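PDB 3PI7: NADH oxidoreductase from Mesorhizobium loti, which probably binds NADPH and acts as an oxidoreductase on NAD(P)H, perhaps reducing quinones. Local coordinates for residues Leu14-Gly18 against Met33-Leu37; Asp19-Lys23 against Lys70-Gln75; Ala59-Asp65 against Gly84-Val88; Ile236-Thr242 against Trp259-Leu265. One frame throughout, in Å; residues are numbered along the deposited sequence.

Interaction 1. Residues Leu14-Gly18 against Met33-Leu37; sequences LLLVG and MEPYL
Leu16 and Leu37 meet as a non-hydrogen-bonded pair at one end of a two-stranded antiparallel sheet formed by strands 10-16 and 37-43. Their side chains lie next to each other and point the same way, with Leu16 CD2 and Leu37 CD2 3.9 Å apart. In the backbone, Leu37 CA makes a CH...O contact of 3.2 Å with Leu15 O. The one direct hydrogen bond is Val17 N to Tyr36 O, 2.9 Å. It is fairly straight at nitrogen, 162°, but the donor stands well above the carbonyl plane. Water 1 also donates to Tyr36 O and accepts from Gly18 N, so this oxygen is held from two sources. The two methyls of Val17 touch different parts of the turn. CG1 is anti to the backbone N (chi1 166°), which sets it against Pro35 O at 3.5 Å, while CG2 lies near Leu37 N.

The second shell shapes the turn before Leu37. Met33 O accepts from both Tyr36 N and Leu37 N, and Pro35 CB sits over one face of the Tyr36 ring. The Tyr36 hydroxyl is hydrogen-bonded to Glu31. Helices 63-69 and 327-338 pack on the leucines, through Phe68, Ile69, Ala330 and Ile331. At the far end of the contact, Met33 is modelled as selenomethionine. Its chain bends at chi2 and chi3 and brings CE to 4.0 Å from Leu14 CD1.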
loop_
_atom_site.group_PDB
_atom_site.type_symbol
_atom_site.label_atom_id
_atom_site.label_comp_id
_atom_site.label_asym_id
_atom_site.label_seq_id
_atom_site.Cartn_x
_atom_site.Cartn_y
_atom_site.Cartn_z
ATOM N N LEU A 14 31.576 -10.483 18.513
ATOM C CA LEU A 14 31.698 -9.947 17.137
ATOM C C LEU A 14 31.119 -8.560 17.193
ATOM O O LEU A 14 29.893 -8.401 17.306
ATOM C CB LEU A 14 30.972 -10.839 16.111
ATOM C CG LEU A 14 31.365 -12.311 16.115
ATOM C CD1 LEU A 14 30.600 -13.058 15.055
ATOM C CD2 LEU A 14 32.900 -12.492 15.919
ATOM N N LEU A 15 32.009 -7.562 17.243
ATOM C CA LEU A 15 31.649 -6.175 17.474
ATOM C C LEU A 15 31.372 -5.392 16.228
ATOM O O LEU A 15 32.139 -5.448 15.272
ATOM C CB LEU A 15 32.767 -5.480 18.230
ATOM C CG LEU A 15 33.322 -6.236 19.416
ATOM C CD1 LEU A 15 34.550 -5.528 19.950
ATOM C CD2 LEU A 15 32.267 -6.413 20.495
ATOM N N LEU A 16 30.322 -4.577 16.282
ATOM C CA LEU A 16 29.966 -3.703 15.163
ATOM C C LEU A 16 31.059 -2.690 14.888
ATOM O O LEU A 16 31.539 -2.017 15.807
ATOM C CB LEU A 16 28.665 -2.973 15.460
ATOM C CG LEU A 16 27.446 -3.845 15.484
ATOM C CD1 LEU A 16 26.361 -3.183 16.272
ATOM C CD2 LEU A 16 27.001 -4.225 14.059
ATOM N N VAL A 17 31.447 -2.580 13.611
ATOM C CA VAL A 17 32.461 -1.624 13.175
ATOM C C VAL A 17 31.736 -0.332 12.799
ATOM O O VAL A 17 32.260 0.768 13.009
ATOM C CB VAL A 17 33.255 -2.248 11.996
ATOM C CG1 VAL A 17 34.104 -1.229 11.246
ATOM C CG2 VAL A 17 34.116 -3.394 12.486
ATOM N N GLY A 18 30.543 -0.491 12.242
ATOM C CA GLY A 18 29.713 0.628 11.812
ATOM C C GLY A 18 28.875 1.203 12.929
ATOM O O GLY A 18 28.590 0.530 13.920
HETATM N N MSE A 33 32.699 -10.259 6.337
HETATM C CA MSE A 33 32.314 -9.792 7.664
HETATM C C MSE A 33 33.179 -8.623 8.125
HETATM O O MSE A 33 32.705 -7.768 8.869
HETATM C CB MSE A 33 32.450 -10.933 8.690
HETATM C CG MSE A 33 31.522 -12.075 8.419
HETATM SE SE MSE A 33 29.902 -11.896 9.353
HETATM C CE MSE A 33 30.326 -12.758 11.037
ATOM N N GLU A 34 34.459 -8.587 7.684
ATOM C CA GLU A 34 35.455 -7.610 8.134
ATOM C C GLU A 34 35.056 -6.159 7.952
ATOM O O GLU A 34 35.475 -5.362 8.793
ATOM C CB GLU A 34 36.813 -7.852 7.477
ATOM C CG GLU A 34 37.425 -9.194 7.846
ATOM C CD GLU A 34 37.014 -10.383 6.996
ATOM O OE1 GLU A 34 36.091 -10.254 6.156
ATOM O OE2 GLU A 34 37.583 -11.472 7.225
ATOM N N PRO A 35 34.252 -5.741 6.952
ATOM C CA PRO A 35 33.856 -4.315 6.906
ATOM C C PRO A 35 32.888 -3.945 8.040
ATOM O O PRO A 35 32.786 -2.773 8.425
ATOM C CB PRO A 35 33.090 -4.204 5.575
ATOM C CG PRO A 35 33.398 -5.444 4.800
ATOM C CD PRO A 35 33.677 -6.495 5.811
ATOM N N TYR A 36 32.213 -4.949 8.601
ATOM C CA TYR A 36 31.074 -4.752 9.508
ATOM C C TYR A 36 31.284 -5.213 10.906
ATOM O O TYR A 36 30.602 -4.725 11.811
ATOM C CB TYR A 36 29.855 -5.512 8.955
ATOM C CG TYR A 36 29.618 -5.241 7.494
ATOM C CD1 TYR A 36 29.333 -3.957 7.046
ATOM C CD2 TYR A 36 29.767 -6.252 6.542
ATOM C CE1 TYR A 36 29.181 -3.685 5.685
ATOM C CE2 TYR A 36 29.642 -5.983 5.177
ATOM C CZ TYR A 36 29.342 -4.701 4.756
ATOM O OH TYR A 36 29.178 -4.436 3.419
ATOM N N LEU A 37 32.164 -6.211 11.098
ATOM C CA LEU A 37 32.347 -6.782 12.419
ATOM C C LEU A 37 33.795 -7.077 12.660
ATOM O O LEU A 37 34.528 -7.396 11.716
ATOM C CB LEU A 37 31.540 -8.093 12.527
ATOM C CG LEU A 37 30.011 -7.992 12.483
ATOM C CD1 LEU A 37 29.396 -9.360 12.405
ATOM C CD2 LEU A 37 29.478 -7.277 13.710
HETATM O O HOH W 1 28.853 -2.658 11.330
#

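Interaction 2. Residues Asp19-Lys23 against Lys70-Gln75; sequences DGYTK and KGQYGQ. With K (potassium ion), chain G; PO4 (phosphate ion), chain E.
This contact lies beside a potassium site, where the loop 19-23 passes the end of helix 63-69. Asp19 O, at 2.7 Å, and Tyr21 O bind the potassium ion, together with water 2 and phosphate O4. The phosphate probably came from the crystallisation liquor. Lys23 N donates to phosphate O1 over 2.9 Å at 169°. The Thr22 hydroxyl is also close to the phosphate, near its O1 and O3.

Gly71 ends the helix in a Schellman motif with positive phi. Its carbonyl accepts from Thr22 N at 3.0 Å. A side chain on Gly71 would run into Thr22 N, so glycine suits both the turn and the close approach. Thr22 faces two ways: OG1, anti to the backbone N (chi1 -170°), reaches the phosphate, while CG2 lies 3.3 Å from Lys70 O and 3.7 Å from Gln72 CG. A glycine in place of Thr22 would probably leave a gap beside Lys70 O and Gln72 and deprive the phosphate of its hydroxyl partner. The Tyr21 ring lies along 71-75, its CE1 edge 3.1 Å from Tyr73 O.

Arg77 also borders the site, hydrogen-bonded to Gly20 O, Asp19 O and the phosphate. Tyr73 packs on helix 63-69 and meets Phe280 of the second subunit edge-to-face. The contact thus joins the loop between strands 10-16 and 37-43 to the one between helix 63-69 and strand 86-94.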
loop_
_atom_site.group_PDB
_atom_site.type_symbol
_atom_site.label_atom_id
_atom_site.label_comp_id
_atom_site.label_asym_id
_atom_site.label_seq_id
_atom_site.Cartn_x
_atom_site.Cartn_y
_atom_site.Cartn_z
ATOM N N ASP A 19 28.519 2.471 12.781
ATOM C CA ASP A 19 27.651 3.175 13.703
ATOM C C ASP A 19 26.412 3.657 12.952
ATOM O O ASP A 19 26.500 3.983 11.749
ATOM C CB ASP A 19 28.403 4.353 14.351
ATOM C CG ASP A 19 27.719 4.823 15.615
ATOM O OD1 ASP A 19 27.434 3.976 16.486
ATOM O OD2 ASP A 19 27.406 6.028 15.707
ATOM N N GLY A 20 25.271 3.724 13.661
ATOM C CA GLY A 20 24.020 4.186 13.069
ATOM C C GLY A 20 23.629 3.423 11.825
ATOM O O GLY A 20 23.648 2.184 11.805
ATOM N N TYR A 21 23.272 4.169 10.770
ATOM C CA TYR A 21 22.873 3.595 9.488
ATOM C C TYR A 21 23.938 3.880 8.462
ATOM O O TYR A 21 24.732 4.794 8.642
ATOM C CB TYR A 21 21.532 4.179 9.029
ATOM C CG TYR A 21 20.403 3.943 10.005
ATOM C CD1 TYR A 21 19.776 2.703 10.090
ATOM C CD2 TYR A 21 19.961 4.960 10.846
ATOM C CE1 TYR A 21 18.724 2.486 10.972
ATOM C CE2 TYR A 21 18.909 4.752 11.733
ATOM C CZ TYR A 21 18.284 3.516 11.779
ATOM O OH TYR A 21 17.232 3.297 12.624
ATOM N N THR A 22 23.958 3.125 7.386
ATOM C CA THR A 22 24.986 3.362 6.381
ATOM C C THR A 22 24.613 4.477 5.418
ATOM O O THR A 22 23.431 4.721 5.153
ATOM C CB THR A 22 25.320 2.075 5.617
ATOM O OG1 THR A 22 26.495 2.314 4.820
ATOM C CG2 THR A 22 24.178 1.586 4.746
ATOM N N LYS A 23 25.648 5.154 4.900
ATOM C CA LYS A 23 25.504 6.212 3.906
ATOM C C LYS A 23 25.781 5.618 2.521
ATOM O O LYS A 23 25.544 6.273 1.501
ATOM C CB LYS A 23 26.460 7.383 4.218
ATOM C CG LYS A 23 26.046 8.172 5.457
ATOM C CD LYS A 23 26.887 9.419 5.651
ATOM N N LYS A 70 25.158 -4.185 8.312
ATOM C CA LYS A 70 25.429 -3.358 7.144
ATOM C C LYS A 70 24.869 -1.953 7.306
ATOM O O LYS A 70 25.100 -1.128 6.438
ATOM C CB LYS A 70 24.841 -4.021 5.898
ATOM C CG LYS A 70 25.655 -5.241 5.459
ATOM C CD LYS A 70 24.933 -6.014 4.355
ATOM C CE LYS A 70 25.902 -6.378 3.264
ATOM N NZ LYS A 70 25.908 -5.365 2.175
ATOM N N GLY A 71 24.152 -1.688 8.405
ATOM C CA GLY A 71 23.508 -0.393 8.666
ATOM C C GLY A 71 22.293 -0.148 7.772
ATOM O O GLY A 71 21.919 0.996 7.512
ATOM N N GLN A 72 21.694 -1.234 7.289
ATOM C CA GLN A 72 20.588 -1.273 6.337
ATOM C C GLN A 72 19.280 -1.798 6.948
ATOM O O GLN A 72 18.334 -2.123 6.220
ATOM C CB GLN A 72 20.996 -2.133 5.140
ATOM C CG GLN A 72 22.091 -1.426 4.336
ATOM C CD GLN A 72 22.776 -2.257 3.289
ATOM O OE1 GLN A 72 23.855 -1.916 2.833
ATOM N NE2 GLN A 72 22.202 -3.366 2.900
ATOM N N TYR A 73 19.222 -1.888 8.274
ATOM C CA TYR A 73 18.035 -2.371 8.962
ATOM C C TYR A 73 17.273 -1.188 9.594
ATOM O O TYR A 73 17.731 -0.058 9.526
ATOM C CB TYR A 73 18.451 -3.417 10.024
ATOM C CG TYR A 73 17.292 -4.208 10.586
ATOM C CD1 TYR A 73 16.558 -5.074 9.779
ATOM C CD2 TYR A 73 16.995 -4.171 11.946
ATOM C CE1 TYR A 73 15.502 -5.819 10.295
ATOM C CE2 TYR A 73 15.930 -4.905 12.472
ATOM C CZ TYR A 73 15.200 -5.744 11.643
ATOM O OH TYR A 73 14.142 -6.471 12.131
ATOM N N GLY A 74 16.105 -1.441 10.159
ATOM C CA GLY A 74 15.302 -0.400 10.785
ATOM C C GLY A 74 15.673 -0.118 12.221
ATOM O O GLY A 74 14.854 0.399 12.978
ATOM N N GLN A 75 16.922 -0.418 12.594
ATOM C CA GLN A 75 17.450 -0.185 13.933
ATOM C C GLN A 75 18.891 0.258 13.774
ATOM O O GLN A 75 19.594 -0.342 12.972
ATOM C CB GLN A 75 17.353 -1.500 14.728
ATOM C CG GLN A 75 17.766 -1.407 16.177
ATOM C CD GLN A 75 17.653 -2.762 16.821
ATOM O OE1 GLN A 75 16.739 -3.537 16.532
ATOM N NE2 GLN A 75 18.572 -3.072 17.712
HETATM K K K G . 26.744 6.027 10.058
HETATM P P PO4 E . 28.780 3.805 7.353
HETATM O O1 PO4 E . 28.204 4.629 6.096
HETATM O O2 PO4 E . 30.368 3.844 7.342
HETATM O O3 PO4 E . 28.349 2.310 7.186
HETATM O O4 PO4 E . 28.207 4.517 8.664
HETATM O O HOH W 2 26.317 7.362 12.320
#

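Interaction 3. Residues Ala59-Asp65 against Gly84-Val88; sequences ASINPSD and GFEGV
This is a buried, largely polar contact in the GroES-like domain, where strand 58-60 runs into helix 63-69 beside the start of strand 86-94. Ala59 and Gly87 form an antiparallel non-hydrogen-bonded pair. Their CA atoms are only 4.0 Å apart, so a side chain on Gly87 would be tight against Ala59 CA. Ser60 N donates to Glu86 O at 3.2 Å.

Glu86 extends beyond CG and passes Ser60 CB. Its OE2 accepts from Asn62 ND2 over 2.8 Å, met on the anti side and out of the carboxylate plane, while OE1 is bonded to Val148 N.

Asp65 reaches back from the helix. OD1 takes Phe85 N on its syn lone pair, 2.8 Å, and OD2 takes Asn62 N on its anti lone pair. Water 4 links OD1 to Gly84 N and sits over one face of the Phe85 ring. Replacing Asp65 with a leucine would probably leave Phe85 N and Asn62 N without these acceptors and free the helix start to shift.

Strand 345-348 flanks strand 58-60, helix 148-163 covers Asn62, and Phe68 of helix 63-69 packs on Phe85.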
loop_
_atom_site.group_PDB
_atom_site.type_symbol
_atom_site.label_atom_id
_atom_site.label_comp_id
_atom_site.label_asym_id
_atom_site.label_seq_id
_atom_site.Cartn_x
_atom_site.Cartn_y
_atom_site.Cartn_z
ATOM N N ALA A 59 23.908 -18.893 18.660
ATOM C CA ALA A 59 23.224 -17.701 18.174
ATOM C C ALA A 59 22.847 -17.934 16.717
ATOM O O ALA A 59 23.603 -18.558 15.990
ATOM C CB ALA A 59 24.123 -16.468 18.324
ATOM N N SER A 60 21.661 -17.510 16.317
ATOM C CA SER A 60 21.231 -17.626 14.924
ATOM C C SER A 60 21.808 -16.515 14.095
ATOM O O SER A 60 22.175 -15.456 14.618
ATOM C CB SER A 60 19.711 -17.535 14.804
ATOM O OG SER A 60 18.997 -18.620 15.349
ATOM N N ILE A 61 21.812 -16.715 12.784
ATOM C CA ILE A 61 22.128 -15.680 11.804
ATOM C C ILE A 61 20.908 -15.577 10.908
ATOM O O ILE A 61 20.567 -16.551 10.221
ATOM C CB ILE A 61 23.419 -15.883 10.990
ATOM C CG1 ILE A 61 24.628 -16.136 11.908
ATOM C CG2 ILE A 61 23.650 -14.655 10.059
ATOM C CD1 ILE A 61 25.791 -16.746 11.150
ATOM N N ASN A 62 20.228 -14.435 10.945
ATOM C CA ASN A 62 19.032 -14.205 10.128
ATOM C C ASN A 62 19.259 -13.105 9.113
ATOM O O ASN A 62 20.108 -12.251 9.357
ATOM C CB ASN A 62 17.861 -13.795 11.028
ATOM C CG ASN A 62 17.402 -14.897 11.940
ATOM O OD1 ASN A 62 17.020 -15.982 11.496
ATOM N ND2 ASN A 62 17.511 -14.665 13.234
ATOM N N PRO A 63 18.441 -12.990 8.037
ATOM C CA PRO A 63 18.629 -11.862 7.096
ATOM C C PRO A 63 18.606 -10.512 7.821
ATOM O O PRO A 63 19.386 -9.632 7.466
ATOM C CB PRO A 63 17.450 -12.024 6.135
ATOM C CG PRO A 63 17.243 -13.495 6.092
ATOM C CD PRO A 63 17.376 -13.894 7.558
ATOM N N SER A 64 17.785 -10.376 8.906
ATOM C CA SER A 64 17.748 -9.122 9.686
ATOM C C SER A 64 19.141 -8.814 10.294
ATOM O O SER A 64 19.499 -7.647 10.374
ATOM C CB SER A 64 16.660 -9.154 10.761
ATOM O OG SER A 64 16.765 -10.293 11.601
ATOM N N ASP A 65 19.928 -9.834 10.721
ATOM C CA ASP A 65 21.288 -9.559 11.240
ATOM C C ASP A 65 22.206 -9.010 10.154
ATOM O O ASP A 65 22.941 -8.065 10.397
ATOM C CB ASP A 65 21.910 -10.820 11.829
ATOM C CG ASP A 65 21.180 -11.322 13.035
ATOM O OD1 ASP A 65 21.132 -10.583 14.061
ATOM O OD2 ASP A 65 20.672 -12.443 12.977
ATOM N N GLY A 84 23.826 -9.466 16.566
ATOM C CA GLY A 84 23.107 -10.716 16.764
ATOM C C GLY A 84 21.803 -10.477 17.475
ATOM O O GLY A 84 21.768 -9.976 18.607
ATOM N N PHE A 85 20.724 -10.822 16.820
ATOM C CA PHE A 85 19.419 -10.538 17.407
ATOM C C PHE A 85 18.863 -11.668 18.240
ATOM O O PHE A 85 18.009 -11.384 19.072
ATOM C CB PHE A 85 18.407 -10.180 16.316
ATOM C CG PHE A 85 18.587 -8.790 15.754
ATOM C CD1 PHE A 85 18.676 -7.686 16.596
ATOM C CD2 PHE A 85 18.628 -8.580 14.379
ATOM C CE1 PHE A 85 18.886 -6.405 16.072
ATOM C CE2 PHE A 85 18.780 -7.293 13.857
ATOM C CZ PHE A 85 18.927 -6.218 14.707
ATOM N N GLU A 86 19.217 -12.928 17.982
ATOM C CA GLU A 86 18.625 -14.006 18.757
ATOM C C GLU A 86 19.586 -15.146 19.055
ATOM O O GLU A 86 20.569 -15.359 18.360
ATOM C CB GLU A 86 17.338 -14.586 18.100
ATOM C CG GLU A 86 17.508 -15.578 16.968
ATOM C CD GLU A 86 16.263 -16.173 16.318
ATOM O OE1 GLU A 86 15.253 -16.463 17.012
ATOM O OE2 GLU A 86 16.330 -16.390 15.090
ATOM N N GLY A 87 19.206 -15.946 20.034
ATOM C CA GLY A 87 19.961 -17.141 20.341
ATOM C C GLY A 87 19.320 -17.936 21.440
ATOM O O GLY A 87 18.145 -17.726 21.803
ATOM N N VAL A 88 20.116 -18.832 21.986
ATOM C CA VAL A 88 19.697 -19.641 23.110
ATOM C C VAL A 88 20.835 -19.605 24.115
ATOM O O VAL A 88 22.029 -19.621 23.758
ATOM C CB VAL A 88 19.303 -21.085 22.695
ATOM C CG1 VAL A 88 20.504 -21.835 22.124
ATOM C CG2 VAL A 88 18.678 -21.868 23.860
HETATM O O HOH W 3 20.372 -13.527 15.442
HETATM O O HOH W 4 22.150 -8.312 14.596
#

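Interaction 4. Residues Ile236-Thr242 against Trp259-Leu265; sequences IFLDAVT and WIIYGRL
Phe237 and Trp259 form an offset stack on one face of the parallel Rossmann-fold sheet. The two strands belong to a beta-alpha-beta unit, strand 236-239, helix 243-252 and strand 258-261, and their short axes run 4.8 Å apart at 22°. The ring centroids are 4.7 Å apart and the planes differ by 20°. In both residues CG is anti to the backbone N, which carries the two rings out side by side. Trp259 NE1 donates to Asp239 OD2 at 2.8 Å. That bond is nearly straight and lies in the indole plane.

The backbone ladder is close as well. Ile260 N bonds Phe237 O, Asp239 N bonds Ile260 O, and Tyr262 N bonds Asp239 O. Leu238 and Ile260 lie on the opposite face, against helices 148-163 and 176-188, and Ile236 CG2 touches Ile260 CD1. Past the strands, Asp239 OD1 accepts from Val241 N (an Asx turn) and from Thr242 N, which completes an Asx motif. It also bonds Thr171. Gly263 has no side chain to strike Ala240 O. Tyr262 lays one ring face by Ala240 CA, and water 5 joins its OH to Leu238 O.

Toward the C-terminal end the backbone stays tied by Leu265 N to Ala240 O, 2.9 Å, and Thr242 CG2 lies 3.2 Å from Gly263 O. The outer side chains are looser. Val241 CG2 and Leu265 CD1 approach only to 4.1 Å. Arg264 runs out, extended, to a salt bridge with Glu274 of the second subunit. Water 6 accepts from Arg264 NE at 2.9 Å and donates to Thr242 OG1.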
loop_
_atom_site.group_PDB
_atom_site.type_symbol
_atom_site.label_atom_id
_atom_site.label_comp_id
_atom_site.label_asym_id
_atom_site.label_seq_id
_atom_site.Cartn_x
_atom_site.Cartn_y
_atom_site.Cartn_z
ATOM N N ILE A 236 -3.022 -12.847 -0.727
ATOM C CA ILE A 236 -1.928 -12.393 0.117
ATOM C C ILE A 236 -0.634 -12.651 -0.531
ATOM O O ILE A 236 -0.382 -13.765 -0.959
ATOM C CB ILE A 236 -1.951 -13.045 1.532
ATOM C CG1 ILE A 236 -3.301 -12.771 2.233
ATOM C CG2 ILE A 236 -0.756 -12.607 2.395
ATOM C CD1 ILE A 236 -3.563 -11.206 2.580
ATOM N N PHE A 237 0.225 -11.613 -0.557
ATOM C CA PHE A 237 1.580 -11.762 -1.079
ATOM C C PHE A 237 2.532 -11.317 0.016
ATOM O O PHE A 237 2.558 -10.135 0.373
ATOM C CB PHE A 237 1.723 -10.931 -2.371
ATOM C CG PHE A 237 3.121 -10.701 -2.895
ATOM C CD1 PHE A 237 4.121 -11.670 -2.730
ATOM C CD2 PHE A 237 3.443 -9.531 -3.565
ATOM C CE1 PHE A 237 5.416 -11.443 -3.199
ATOM C CE2 PHE A 237 4.731 -9.332 -4.088
ATOM C CZ PHE A 237 5.696 -10.303 -3.930
ATOM N N LEU A 238 3.313 -12.274 0.551
ATOM C CA LEU A 238 4.299 -12.018 1.606
ATOM C C LEU A 238 5.613 -11.835 0.895
ATOM O O LEU A 238 6.128 -12.773 0.275
ATOM C CB LEU A 238 4.332 -13.165 2.650
ATOM C CG LEU A 238 2.979 -13.510 3.294
ATOM C CD1 LEU A 238 3.125 -14.698 4.279
ATOM C CD2 LEU A 238 2.417 -12.311 4.029
ATOM N N ASP A 239 6.130 -10.614 0.928
ATOM C CA ASP A 239 7.302 -10.295 0.139
ATOM C C ASP A 239 8.539 -9.931 0.961
ATOM O O ASP A 239 8.547 -8.911 1.652
ATOM C CB ASP A 239 6.927 -9.121 -0.777
ATOM C CG ASP A 239 8.040 -8.618 -1.686
ATOM O OD1 ASP A 239 8.908 -9.434 -2.084
ATOM O OD2 ASP A 239 8.012 -7.423 -2.033
ATOM N N ALA A 240 9.616 -10.717 0.801
ATOM C CA ALA A 240 10.900 -10.465 1.461
ATOM C C ALA A 240 11.904 -9.764 0.517
ATOM O O ALA A 240 13.018 -9.423 0.957
ATOM C CB ALA A 240 11.519 -11.807 1.908
ATOM N N VAL A 241 11.560 -9.623 -0.775
ATOM C CA VAL A 241 12.515 -9.232 -1.796
ATOM C C VAL A 241 12.312 -7.812 -2.294
ATOM O O VAL A 241 13.288 -7.061 -2.371
ATOM C CB VAL A 241 12.469 -10.268 -2.965
ATOM C CG1 VAL A 241 13.383 -9.885 -4.123
ATOM C CG2 VAL A 241 12.837 -11.676 -2.473
ATOM N N THR A 242 11.051 -7.437 -2.624
ATOM C CA THR A 242 10.701 -6.158 -3.230
ATOM C C THR A 242 11.361 -6.121 -4.605
ATOM O O THR A 242 11.544 -7.180 -5.213
ATOM C CB THR A 242 10.963 -4.916 -2.338
ATOM O OG1 THR A 242 12.346 -4.547 -2.386
ATOM C CG2 THR A 242 10.498 -5.117 -0.902
ATOM N N TRP A 259 -0.082 -6.672 -0.837
ATOM C CA TRP A 259 1.369 -6.848 -0.971
ATOM C C TRP A 259 1.924 -6.497 0.378
ATOM O O TRP A 259 1.802 -5.343 0.799
ATOM C CB TRP A 259 1.853 -5.909 -2.072
ATOM C CG TRP A 259 3.320 -5.876 -2.387
ATOM C CD1 TRP A 259 4.324 -6.638 -1.855
ATOM C CD2 TRP A 259 3.910 -5.091 -3.421
ATOM N NE1 TRP A 259 5.519 -6.340 -2.476
ATOM C CE2 TRP A 259 5.296 -5.353 -3.410
ATOM C CE3 TRP A 259 3.413 -4.088 -4.282
ATOM C CZ2 TRP A 259 6.178 -4.717 -4.299
ATOM C CZ3 TRP A 259 4.284 -3.461 -5.161
ATOM C CH2 TRP A 259 5.637 -3.801 -5.194
ATOM N N ILE A 260 2.367 -7.517 1.116
ATOM C CA ILE A 260 2.840 -7.361 2.493
ATOM C C ILE A 260 4.347 -7.492 2.505
ATOM O O ILE A 260 4.889 -8.573 2.314
ATOM C CB ILE A 260 2.162 -8.369 3.441
ATOM C CG1 ILE A 260 0.629 -8.223 3.354
ATOM C CG2 ILE A 260 2.688 -8.153 4.891
ATOM C CD1 ILE A 260 -0.192 -9.186 4.193
ATOM N N ILE A 261 5.012 -6.358 2.636
ATOM C CA ILE A 261 6.476 -6.313 2.546
ATOM C C ILE A 261 7.057 -6.543 3.933
ATOM O O ILE A 261 6.705 -5.816 4.858
ATOM C CB ILE A 261 6.906 -4.946 1.950
ATOM C CG1 ILE A 261 6.487 -4.889 0.461
ATOM C CG2 ILE A 261 8.425 -4.756 2.125
ATOM C CD1 ILE A 261 6.757 -3.561 -0.324
ATOM N N TYR A 262 7.966 -7.512 4.081
ATOM C CA TYR A 262 8.580 -7.734 5.404
ATOM C C TYR A 262 10.129 -7.825 5.299
ATOM O O TYR A 262 10.813 -7.995 6.302
ATOM C CB TYR A 262 7.978 -8.967 6.064
ATOM C CG TYR A 262 8.371 -10.260 5.394
ATOM C CD1 TYR A 262 7.591 -10.808 4.383
ATOM C CD2 TYR A 262 9.481 -10.979 5.825
ATOM C CE1 TYR A 262 7.922 -12.026 3.793
ATOM C CE2 TYR A 262 9.861 -12.162 5.198
ATOM C CZ TYR A 262 9.056 -12.697 4.209
ATOM O OH TYR A 262 9.377 -13.892 3.644
ATOM N N GLY A 263 10.656 -7.619 4.105
ATOM C CA GLY A 263 12.096 -7.618 3.855
ATOM C C GLY A 263 12.388 -6.891 2.560
ATOM O O GLY A 263 11.465 -6.670 1.761
ATOM N N ARG A 264 13.666 -6.544 2.330
ATOM C CA ARG A 264 14.081 -5.813 1.120
ATOM C C ARG A 264 15.352 -6.434 0.589
ATOM O O ARG A 264 16.380 -5.774 0.526
ATOM C CB ARG A 264 14.269 -4.310 1.423
ATOM C CG ARG A 264 14.178 -3.444 0.154
ATOM C CD ARG A 264 14.854 -2.092 0.282
ATOM N NE ARG A 264 14.872 -1.398 -1.005
ATOM C CZ ARG A 264 15.202 -0.121 -1.170
ATOM N NH1 ARG A 264 15.503 0.634 -0.121
ATOM N NH2 ARG A 264 15.171 0.427 -2.377
ATOM N N LEU A 265 15.301 -7.721 0.224
ATOM C CA LEU A 265 16.478 -8.400 -0.270
ATOM C C LEU A 265 16.991 -7.793 -1.577
ATOM O O LEU A 265 18.192 -7.847 -1.822
ATOM C CB LEU A 265 16.220 -9.888 -0.467
ATOM C CG LEU A 265 16.018 -10.716 0.799
ATOM C CD1 LEU A 265 15.688 -12.145 0.432
ATOM C CD2 LEU A 265 17.245 -10.639 1.754
HETATM O O HOH W 5 8.361 -14.155 1.316
HETATM O O HOH W 6 13.510 -2.011 -3.534
#

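Interactions 1 and 2 have alternating segments along the chain, as do interactions 2 and 3. Interaction 4 comes last. The first two are neighbours, centres 12 Å apart, and touch where Tyr36 OH nears Lys70 NZ. Interaction 2 also packs on interaction 3, through Tyr73 on Ser64 and Phe85. Helix 63-69 runs through this group: it begins in interaction 3, is capped in interaction 2 and packs on the leucines of interaction 1. Interaction 4 lies in the Rossmann sheet, its centre about 20 Å from that of interaction 3. The set therefore spans both folds, and interactions 2 and 4 each also reach the second subunit.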